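Local coordinates for MAGE domain-containing protein (Xenopus laevis, PDB 7DG2) that probably serves as the Nse3-type MAGE subunit of the Smc5/6 complex, pairing with Nse1 to bind and shape Nse4, at residues F171-Q175 and R176-E180. Numbering follows the deposited sequence.
Sequences FRWGQ and RAFKE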
loop_
_atom_site.group_PDB
_atom_site.type_symbol
_atom_site.label_atom_id
_atom_site.label_comp_id
_atom_site.label_asym_id
_atom_site.label_seq_id
_atom_site.Cartn_x
_atom_site.Cartn_y
_atom_site.Cartn_z
ATOM N N PHE B 171 -5.748 -14.022 24.775
ATOM C CA PHE B 171 -5.143 -13.895 23.459
ATOM C C PHE B 171 -4.061 -14.944 23.254
ATOM O O PHE B 171 -3.297 -15.255 24.174
ATOM C CB PHE B 171 -4.509 -12.519 23.286
ATOM C CG PHE B 171 -5.477 -11.403 23.057
ATOM C CD1 PHE B 171 -5.902 -11.092 21.773
ATOM C CD2 PHE B 171 -5.898 -10.604 24.111
ATOM C CE1 PHE B 171 -6.746 -10.020 21.552
ATOM C CE2 PHE B 171 -6.737 -9.530 23.895
ATOM C CZ PHE B 171 -7.169 -9.245 22.620
ATOM N N ARG B 172 -3.978 -15.466 22.028
ATOM C CA ARG B 172 -2.849 -16.268 21.578
ATOM C C ARG B 172 -2.381 -15.712 20.238
ATOM O O ARG B 172 -3.078 -14.916 19.604
ATOM C CB ARG B 172 -3.228 -17.750 21.426
ATOM C CG ARG B 172 -3.906 -18.368 22.644
ATOM C CD ARG B 172 -4.153 -19.861 22.428
ATOM N NE ARG B 172 -2.902 -20.577 22.187
ATOM C CZ ARG B 172 -2.138 -21.087 23.149
ATOM N NH1 ARG B 172 -2.507 -20.958 24.418
ATOM N NH2 ARG B 172 -1.007 -21.721 22.850
ATOM N N TRP B 173 -1.198 -16.144 19.798
ATOM C CA TRP B 173 -0.792 -15.866 18.423
ATOM C C TRP B 173 -1.756 -16.521 17.444
ATOM O O TRP B 173 -2.179 -17.668 17.640
ATOM C CB TRP B 173 0.609 -16.408 18.134
ATOM C CG TRP B 173 1.759 -15.670 18.728
ATOM C CD1 TRP B 173 1.758 -14.875 19.834
ATOM C CD2 TRP B 173 3.105 -15.692 18.242
ATOM N NE1 TRP B 173 3.034 -14.391 20.066
ATOM C CE2 TRP B 173 3.875 -14.877 19.098
ATOM C CE3 TRP B 173 3.733 -16.318 17.156
ATOM C CZ2 TRP B 173 5.243 -14.665 18.901
ATOM C CZ3 TRP B 173 5.099 -16.106 16.962
ATOM C CH2 TRP B 173 5.837 -15.291 17.836
ATOM N N GLY B 174 -2.077 -15.793 16.355
ATOM C CA GLY B 174 -2.821 -16.363 15.253
ATOM C C GLY B 174 -1.927 -17.018 14.197
ATOM O O GLY B 174 -0.705 -16.885 14.213
ATOM N N GLN B 175 -2.585 -17.714 13.262
ATOM C CA GLN B 175 -1.878 -18.455 12.225
ATOM C C GLN B 175 -1.004 -17.544 11.369
ATOM O O GLN B 175 0.077 -17.954 10.924
ATOM C CB GLN B 175 -2.893 -19.197 11.350
ATOM C CG GLN B 175 -3.663 -20.329 12.065
ATOM C CD GLN B 175 -5.010 -20.642 11.401
ATOM O OE1 GLN B 175 -5.669 -19.753 10.848
ATOM N NE2 GLN B 175 -5.422 -21.911 11.457
ATOM N N ARG B 176 -1.444 -16.309 11.120
ATOM C CA ARG B 176 -0.610 -15.420 10.310
ATOM C C ARG B 176 0.682 -15.048 11.034
ATOM O O ARG B 176 1.737 -14.940 10.399
ATOM C CB ARG B 176 -1.390 -14.168 9.908
ATOM C CG ARG B 176 -0.547 -13.217 9.052
ATOM C CD ARG B 176 -1.301 -11.950 8.680
ATOM N NE ARG B 176 -2.354 -12.146 7.693
ATOM C CZ ARG B 176 -2.172 -12.202 6.375
ATOM N NH1 ARG B 176 -0.958 -12.096 5.857
ATOM N NH2 ARG B 176 -3.222 -12.364 5.575
ATOM N N ALA B 177 0.631 -14.860 12.363
ATOM C CA ALA B 177 1.848 -14.554 13.111
ATOM C C ALA B 177 2.861 -15.685 12.998
ATOM O O ALA B 177 4.064 -15.439 12.839
ATOM C CB ALA B 177 1.523 -14.285 14.583
ATOM N N PHE B 178 2.403 -16.933 13.082
ATOM C CA PHE B 178 3.358 -18.031 12.999
ATOM C C PHE B 178 3.995 -18.147 11.626
ATOM O O PHE B 178 5.091 -18.709 11.521
ATOM C CB PHE B 178 2.692 -19.357 13.369
ATOM C CG PHE B 178 2.528 -19.544 14.847
ATOM C CD1 PHE B 178 3.638 -19.774 15.648
ATOM C CD2 PHE B 178 1.279 -19.475 15.434
ATOM C CE1 PHE B 178 3.500 -19.940 17.018
ATOM C CE2 PHE B 178 1.134 -19.641 16.794
ATOM C CZ PHE B 178 2.247 -19.871 17.589
ATOM N N LYS B 179 3.347 -17.623 10.575
ATOM C CA LYS B 179 3.920 -17.667 9.233
ATOM C C LYS B 179 4.738 -16.429 8.892
ATOM O O LYS B 179 5.708 -16.529 8.133
ATOM C CB LYS B 179 2.814 -17.840 8.184
ATOM C CG LYS B 179 2.057 -19.139 8.297
ATOM C CD LYS B 179 2.953 -20.330 8.102
ATOM C CE LYS B 179 2.169 -21.631 8.236
ATOM N NZ LYS B 179 3.043 -22.815 7.986
ATOM N N GLU B 180 4.394 -15.266 9.442
ATOM C CA GLU B 180 5.127 -14.056 9.105
ATOM C C GLU B 180 6.286 -13.779 10.050
ATOM O O GLU B 180 7.251 -13.120 9.644
ATOM C CB GLU B 180 4.185 -12.850 9.076
ATOM C CG GLU B 180 3.230 -12.865 7.869
ATOM C CD GLU B 180 2.449 -11.577 7.702
ATOM O OE1 GLU B 180 2.628 -10.633 8.509
ATOM O OE2 GLU B 180 1.660 -11.502 6.739
#
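W173 and F178, five residues apart where a strand gives way to a helix, make the main apolar contact. Their side chains cross at about a right angle: CE3 of W173 sits over one face of the F178 ring, displaced toward the rim, 3.6 Å from F178 CE1. With the planes at 47° and the centroid of the W173 six-membered ring 5.0 Å from that of F178, the pair is oblique. At the root of the W173 side chain, CB comes within 3.5 Å of F178 CE2, while A177 CB meets W173 CE3 at 4.0 Å. The indole reaches A177 and F178, in the first turn of the helix, with CG of W173 beside its own backbone N (chi1 -74°). W173 NE1 donates a hydrogen bond to the carbonyl of L106, tying this corner to helix 94-111. A leucine in place of W173 would probably leave the L106 carbonyl without this donor and the F178 face without its aromatic cover.

Strand 169-173 is central in the second three-stranded antiparallel sheet, consistent with the second winged-helix unit of a MAGE domain; G174 is the N-cap residue of helix 175-180.

Backbone bonding at the helix start is weak: F178 N reaches G174 O at 3.3 Å, and K179 N points to Q175 O with a bent N-H...O angle of 137°.

R176 and E180, one helical turn apart, form a salt bridge: R176 NH1 donates to E180 OE2 at 2.8 Å, the acceptor lying nearly in the guanidinium plane, whereas the donor stands above the carboxylate plane. R176 NE donates a hydrogen bond to the Q153 carbonyl and E180 OE1 is hydrogen-bonded to the Y155 hydroxyl, while the E180 backbone is hydrogen-bonded to the Nse4 chain.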